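Local coordinates for Alpha/beta hydrolase fold-3 domain protein (Sulfolobus islandicus, PDB 5LK6) that probably hydrolyses carboxylic ester bonds, as a thermostable lipase or carboxylesterase of the alpha/beta hydrolase fold, at residues Asp48-Ile51 / Ala56-Asn59; Pro5-Leu10 / Pro281-Gly286. All coordinates share one frame; numbering follows the deposited sequence.

Interaction 1 (48-51 with 56-59) and interaction 2 (5-10 with 281-286) lie on opposite sides of the centre of the chain. Their centres are 35 Å apart, and their nearest atoms about 21 Å, so they do not touch. Interaction 1 is local: a hairpin at one edge of the central sheet. Interaction 2 is long-range: it brings the N-terminal helix 5-12 to the segment leading into the C-terminal helix 285-302. The probable Ser-His-Asp triad is S151, H274 and D244. I7 of interaction 2 packs on I273, the residue before H274 in sequence. Interaction 2 also lies against the second subunit; interaction 1 touches no other chain.

Interaction 1: Asp48-Ile51 / Ala56-Asn59; sequences DIKI and ANIN
N57 is the first residue of 56-59 to meet the other strand through its side chain. Its OD1 lies 3.3 Å from CB of K50, a van der Waals contact, and the two side chains cross at about a right angle. I58 comes next and carries the backbone pairing. Its N donates to O of I51, with N of I58 and O of I51 3.0 Å apart. In return, N of I51 donates to O of I58 at 2.8 Å. I51 and I58 are thus an antiparallel hydrogen-bonded pair. Their side chains share a face of the sheet, with CB of I51 4.1 Å from CB of I58. Both are buried against helix 120-133: I51 on A128 and W131, I58 on D124. N59 follows on the other face, in a non-hydrogen-bonded pair with K50. The two side chains lie alongside each other and point the same way. The lysine chain bends at chi2 (-69°), which lays it along N59. NZ of K50 makes a weak hydrogen bond to OD1 of N59 at 3.3 Å. With an alanine here in place of the asparagine, the K50 amine would probably lose this weak acceptor, and the lysine chain would be freer to swing. The backbone also contributes, as CA of N59 gives a CA-H...O contact to O of I49 at 3.5 Å. The arrangement is a beta hairpin, with strand 46-52 outermost within this chain in the mixed sheet of this alpha/beta hydrolase fold.

Interaction 2: Pro5-Leu10 / Pro281-Gly286; sequences PRIKEL and PLIEQG
I7 and I283 have nearly the same side-chain shape. In each, CG1 is anti to the carbonyl carbon (chi1 -57° in I7 and -61° in I283), and CG2 lies beside that carbon. I7 is extended at chi2, which carries its CD1 out from helix 5-12 to meet the 281-286 segment. I283 meets it with its CG2 branch. The two methyls, CD1 of I7 and CG2 of I283, are 3.9 Å apart, and the side chains cross at about a right angle. The backbones stay well separated: even the CA atoms of I7 and I283 are 7.3 Å apart. One helical turn after I7, the CB of L10 is directed toward the same segment. CD1 of L10 comes within 4.3 Å of CD2 of L282. The contact is therefore apolar, made by methyl groups: the chain end of I7, the CB branch of I283, and the delta methyls of L10 and L282. I7 and I283 are buried, whereas L282 is exposed, so the leucine pair lies nearer solvent. N of G286 bonds to O of I283 at 2.8 Å, closing a tight backbone turn. D4, just before helix 5-12, holds NE of R6 through OD1 and NE2 of Q285 through OD2. E284 forms a salt bridge with R299 of the second subunit, and NH1 of R6 hydrogen-bonds O of G261 of that subunit. I7 also packs on V272 and I273, I283 on F276, and L10 on F15. Helix 5-12 thus sits beside strand 272-273 and the N-terminal end region of helix 285-302.

Interaction 1: Asp48-Ile51 / Ala56-Asn59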
ATOM      1  N   ASP A  48      18.403 -24.136   8.104  1.00 39.14           N
ATOM      2  CA  ASP A  48      19.365 -23.182   8.622  1.00 36.72           C
ATOM      3  C   ASP A  48      20.682 -23.397   7.913  1.00 35.21           C
ATOM      4  O   ASP A  48      21.019 -24.496   7.639  1.00 41.23           O
ATOM      5  CB  ASP A  48      19.501 -23.327  10.119  1.00 35.75           C
ATOM      6  CG  ASP A  48      18.232 -22.886  10.868  1.00 41.12           C
ATOM      7  OD1 ASP A  48      17.664 -21.814  10.530  1.00 46.09           O
ATOM      8  OD2 ASP A  48      17.806 -23.577  11.832  1.00 44.65           O
ATOM      9  N   ILE A  49      21.384 -22.332   7.556  1.00 35.22           N
ATOM     10  CA  ILE A  49      22.685 -22.437   6.943  1.00 35.89           C
ATOM     11  C   ILE A  49      23.736 -21.548   7.647  1.00 37.27           C
ATOM     12  O   ILE A  49      23.419 -20.902   8.684  1.00 36.36           O
ATOM     13  CB  ILE A  49      22.608 -22.185   5.427  1.00 36.34           C
ATOM     14  CG1 ILE A  49      22.338 -20.724   5.079  1.00 37.81           C
ATOM     15  CG2 ILE A  49      21.542 -23.052   4.834  1.00 37.38           C
ATOM     16  CD1 ILE A  49      22.563 -20.401   3.623  1.00 36.49           C
ATOM     17  N   LYS A  50      24.970 -21.604   7.108  1.00 35.40           N
ATOM     18  CA  LYS A  50      26.161 -20.940   7.643  1.00 39.51           C
ATOM     19  C   LYS A  50      26.829 -20.265   6.485  1.00 37.98           C
ATOM     20  O   LYS A  50      27.310 -20.949   5.603  1.00 38.39           O
ATOM     21  CB  LYS A  50      27.189 -21.941   8.190  1.00 44.85           C
ATOM     22  CG  LYS A  50      26.742 -22.824   9.328  1.00 46.88           C
ATOM     23  CD  LYS A  50      26.544 -22.060  10.607  1.00 50.48           C
ATOM     24  CE  LYS A  50      26.723 -23.009  11.783  1.00 57.43           C
ATOM     25  NZ  LYS A  50      25.856 -22.655  12.934  1.00 59.34           N
ATOM     26  N   ILE A  51      26.886 -18.941   6.489  1.00 36.79           N
ATOM     27  CA  ILE A  51      27.416 -18.202   5.370  1.00 35.81           C
ATOM     28  C   ILE A  51      28.820 -17.783   5.774  1.00 36.94           C
ATOM     29  O   ILE A  51      28.989 -17.234   6.848  1.00 35.87           O
ATOM     30  CB  ILE A  51      26.534 -16.979   5.053  1.00 33.22           C
ATOM     31  CG1 ILE A  51      25.125 -17.455   4.669  1.00 31.24           C
ATOM     32  CG2 ILE A  51      27.162 -16.141   3.944  1.00 31.91           C
ATOM     33  CD1 ILE A  51      24.244 -16.334   4.146  1.00 30.51           C
ATOM     34  N   ALA A  56      32.867 -13.162  10.270  1.00 42.65           N
ATOM     35  CA  ALA A  56      32.214 -14.131  11.117  1.00 43.83           C
ATOM     36  C   ALA A  56      31.550 -15.200  10.295  1.00 42.98           C
ATOM     37  O   ALA A  56      31.382 -15.065   9.098  1.00 47.08           O
ATOM     38  CB  ALA A  56      31.178 -13.436  11.984  1.00 46.45           C
ATOM     39  N   ASN A  57      31.157 -16.251  10.975  1.00 44.50           N
ATOM     40  CA  ASN A  57      30.332 -17.260  10.400  1.00 47.81           C
ATOM     41  C   ASN A  57      28.854 -16.911  10.669  1.00 42.61           C
ATOM     42  O   ASN A  57      28.346 -17.069  11.793  1.00 42.86           O
ATOM     43  CB  ASN A  57      30.715 -18.634  10.953  1.00 55.82           C
ATOM     44  CG  ASN A  57      30.634 -19.692   9.888  1.00 70.57           C
ATOM     45  OD1 ASN A  57      29.666 -20.459   9.826  1.00 82.45           O
ATOM     46  ND2 ASN A  57      31.611 -19.683   8.978  1.00 68.29           N
ATOM     47  N   ILE A  58      28.178 -16.483   9.600  1.00 35.80           N
ATOM     48  CA  ILE A  58      26.827 -15.873   9.644  1.00 33.22           C
ATOM     49  C   ILE A  58      25.642 -16.854   9.470  1.00 32.35           C
ATOM     50  O   ILE A  58      25.410 -17.386   8.364  1.00 31.35           O
ATOM     51  CB  ILE A  58      26.689 -14.768   8.550  1.00 28.75           C
ATOM     52  CG1 ILE A  58      27.804 -13.748   8.655  1.00 26.43           C
ATOM     53  CG2 ILE A  58      25.356 -14.069   8.666  1.00 30.07           C
ATOM     54  CD1 ILE A  58      28.089 -13.107   7.323  1.00 27.19           C
ATOM     55  N   ASN A  59      24.861 -17.049  10.529  1.00 30.60           N
ATOM     56  CA  ASN A  59      23.656 -17.834  10.404  1.00 31.80           C
ATOM     57  C   ASN A  59      22.579 -17.139   9.602  1.00 32.64           C
ATOM     58  O   ASN A  59      22.413 -15.941   9.697  1.00 32.22           O
ATOM     59  CB  ASN A  59      23.102 -18.178  11.741  1.00 34.99           C
ATOM     60  CG  ASN A  59      24.014 -19.079  12.501  1.00 38.65           C
ATOM     61  OD1 ASN A  59      24.971 -19.653  11.960  1.00 42.66           O
ATOM     62  ND2 ASN A  59      23.753 -19.190  13.763  1.00 39.92           N
TER

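Interaction 2: Pro5-Leu10 / Pro281-Gly286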
ATOM      1  N   PRO A   5      -8.238   3.037  16.692  1.00 28.81           N
ATOM      2  CA  PRO A   5      -8.680   2.631  18.047  1.00 29.07           C
ATOM      3  C   PRO A   5      -8.150   1.302  18.563  1.00 28.19           C
ATOM      4  O   PRO A   5      -7.821   1.232  19.724  1.00 25.84           O
ATOM      5  CB  PRO A   5     -10.203   2.573  17.896  1.00 27.68           C
ATOM      6  CG  PRO A   5     -10.453   3.781  17.004  1.00 29.74           C
ATOM      7  CD  PRO A   5      -9.322   3.776  15.993  1.00 29.74           C
ATOM      8  N   ARG A   6      -8.062   0.281  17.717  1.00 28.57           N
ATOM      9  CA  ARG A   6      -7.577  -1.033  18.150  1.00 29.31           C
ATOM     10  C   ARG A   6      -6.149  -0.870  18.754  1.00 27.71           C
ATOM     11  O   ARG A   6      -5.763  -1.582  19.678  1.00 26.31           O
ATOM     12  CB  ARG A   6      -7.568  -2.023  16.967  1.00 32.34           C
ATOM     13  CG  ARG A   6      -8.894  -2.680  16.574  1.00 40.32           C
ATOM     14  CD  ARG A   6      -9.203  -2.833  15.043  1.00 46.61           C
ATOM     15  NE  ARG A   6      -9.974  -1.661  14.546  1.00 51.54           N
ATOM     16  CZ  ARG A   6     -11.268  -1.611  14.149  1.00 50.92           C
ATOM     17  NH1 ARG A   6     -12.038  -2.727  14.079  1.00 39.45           N
ATOM     18  NH2 ARG A   6     -11.811  -0.387  13.806  1.00 47.30           N
ATOM     19  N   ILE A   7      -5.366   0.050  18.195  1.00 25.70           N
ATOM     20  CA  ILE A   7      -3.968   0.234  18.576  1.00 25.68           C
ATOM     21  C   ILE A   7      -3.873   1.100  19.839  1.00 26.07           C
ATOM     22  O   ILE A   7      -3.021   0.860  20.672  1.00 27.03           O
ATOM     23  CB  ILE A   7      -3.134   0.824  17.405  1.00 25.43           C
ATOM     24  CG1 ILE A   7      -3.223  -0.095  16.147  1.00 25.06           C
ATOM     25  CG2 ILE A   7      -1.688   1.077  17.843  1.00 24.48           C
ATOM     26  CD1 ILE A   7      -2.507   0.453  14.917  1.00 23.27           C
ATOM     27  N   LYS A   8      -4.761   2.070  20.010  1.00 28.66           N
ATOM     28  CA  LYS A   8      -4.870   2.792  21.278  1.00 32.32           C
ATOM     29  C   LYS A   8      -5.236   1.840  22.438  1.00 33.07           C
ATOM     30  O   LYS A   8      -4.601   1.892  23.463  1.00 37.46           O
ATOM     31  CB  LYS A   8      -5.850   3.978  21.190  1.00 35.05           C
ATOM     32  CG  LYS A   8      -5.483   5.125  22.121  1.00 43.46           C
ATOM     33  CD  LYS A   8      -6.386   6.359  21.983  1.00 51.52           C
ATOM     34  CE  LYS A   8      -7.478   6.366  23.071  1.00 59.84           C
ATOM     35  NZ  LYS A   8      -8.633   7.303  22.886  1.00 63.04           N
ATOM     36  N   GLU A   9      -6.240   0.982  22.261  1.00 36.34           N
ATOM     37  CA  GLU A   9      -6.615  -0.067  23.220  1.00 40.18           C
ATOM     38  C   GLU A   9      -5.337  -0.870  23.521  1.00 37.84           C
ATOM     39  O   GLU A   9      -5.028  -1.145  24.680  1.00 37.07           O
ATOM     40  CB  GLU A   9      -7.683  -1.030  22.648  1.00 48.86           C
ATOM     41  CG  GLU A   9      -8.933  -1.337  23.492  1.00 64.30           C
ATOM     42  CD  GLU A   9     -10.249  -0.682  22.943  1.00 79.47           C
ATOM     43  OE1 GLU A   9     -10.911   0.017  23.756  1.00 86.96           O
ATOM     44  OE2 GLU A   9     -10.636  -0.830  21.726  1.00 75.39           O
ATOM     45  N   LEU A  10      -4.600  -1.232  22.472  1.00 31.96           N
ATOM     46  CA  LEU A  10      -3.429  -2.061  22.629  1.00 31.40           C
ATOM     47  C   LEU A  10      -2.356  -1.362  23.463  1.00 32.34           C
ATOM     48  O   LEU A  10      -1.854  -1.927  24.444  1.00 32.18           O
ATOM     49  CB  LEU A  10      -2.857  -2.433  21.286  1.00 32.26           C
ATOM     50  CG  LEU A  10      -1.891  -3.576  21.356  1.00 32.57           C
ATOM     51  CD1 LEU A  10      -2.650  -4.826  21.782  1.00 31.92           C
ATOM     52  CD2 LEU A  10      -1.216  -3.740  20.002  1.00 32.47           C
ATOM     53  N   PRO A 281      -1.037 -10.118  13.517  1.00 30.04           N
ATOM     54  CA  PRO A 281      -2.306 -10.681  14.003  1.00 30.85           C
ATOM     55  C   PRO A 281      -3.165  -9.721  14.793  1.00 30.74           C
ATOM     56  O   PRO A 281      -4.365  -9.838  14.759  1.00 33.69           O
ATOM     57  CB  PRO A 281      -1.879 -11.855  14.899  1.00 31.53           C
ATOM     58  CG  PRO A 281      -0.465 -12.114  14.583  1.00 30.20           C
ATOM     59  CD  PRO A 281       0.106 -10.792  14.162  1.00 31.03           C
ATOM     60  N   LEU A 282      -2.550  -8.792  15.501  1.00 31.71           N
ATOM     61  CA  LEU A 282      -3.264  -7.767  16.262  1.00 30.71           C
ATOM     62  C   LEU A 282      -3.543  -6.496  15.453  1.00 29.58           C
ATOM     63  O   LEU A 282      -4.370  -5.712  15.811  1.00 28.45           O
ATOM     64  CB  LEU A 282      -2.396  -7.364  17.463  1.00 33.04           C
ATOM     65  CG  LEU A 282      -2.469  -8.081  18.814  1.00 35.67           C
ATOM     66  CD1 LEU A 282      -3.095  -9.468  18.721  1.00 35.82           C
ATOM     67  CD2 LEU A 282      -1.077  -8.112  19.471  1.00 35.21           C
ATOM     68  N   ILE A 283      -2.773  -6.248  14.413  1.00 29.95           N
ATOM     69  CA  ILE A 283      -2.840  -4.995  13.658  1.00 27.95           C
ATOM     70  C   ILE A 283      -3.015  -5.422  12.203  1.00 26.73           C
ATOM     71  O   ILE A 283      -2.028  -5.643  11.499  1.00 25.41           O
ATOM     72  CB  ILE A 283      -1.532  -4.169  13.888  1.00 25.28           C
ATOM     73  CG1 ILE A 283      -1.373  -3.832  15.353  1.00 25.23           C
ATOM     74  CG2 ILE A 283      -1.547  -2.889  13.099  1.00 25.08           C
ATOM     75  CD1 ILE A 283      -0.160  -2.969  15.687  1.00 26.55           C
ATOM     76  N   GLU A 284      -4.267  -5.608  11.803  1.00 27.97           N
ATOM     77  CA  GLU A 284      -4.646  -6.103  10.470  1.00 30.13           C
ATOM     78  C   GLU A 284      -3.880  -5.383   9.334  1.00 26.00           C
ATOM     79  O   GLU A 284      -3.518  -5.999   8.341  1.00 27.68           O
ATOM     80  CB  GLU A 284      -6.224  -6.074  10.304  1.00 40.22           C
ATOM     81  CG  GLU A 284      -6.908  -6.188   8.884  1.00 48.11           C
ATOM     82  CD  GLU A 284      -7.242  -7.638   8.386  1.00 60.18           C
ATOM     83  OE1 GLU A 284      -6.908  -8.615   9.136  1.00 60.31           O
ATOM     84  OE2 GLU A 284      -7.842  -7.809   7.243  1.00 56.78           O
ATOM     85  N   GLN A 285      -3.574  -4.106   9.486  1.00 22.62           N
ATOM     86  CA  GLN A 285      -2.907  -3.370   8.413  1.00 21.07           C
ATOM     87  C   GLN A 285      -1.559  -4.003   8.079  1.00 19.26           C
ATOM     88  O   GLN A 285      -1.071  -3.890   6.961  1.00 16.93           O
ATOM     89  CB  GLN A 285      -2.684  -1.877   8.760  1.00 21.81           C
ATOM     90  CG  GLN A 285      -3.907  -0.990   8.955  1.00 20.78           C
ATOM     91  CD  GLN A 285      -4.413  -0.994  10.358  1.00 21.59           C
ATOM     92  OE1 GLN A 285      -4.218  -1.945  11.092  1.00 23.78           O
ATOM     93  NE2 GLN A 285      -5.116   0.048  10.733  1.00 23.87           N
ATOM     94  N   GLY A 286      -0.948  -4.633   9.063  1.00 19.14           N
ATOM     95  CA  GLY A 286       0.249  -5.412   8.837  1.00 20.93           C
ATOM     96  C   GLY A 286       0.117  -6.490   7.775  1.00 20.78           C
ATOM     97  O   GLY A 286       1.031  -6.670   6.942  1.00 19.34           O
TER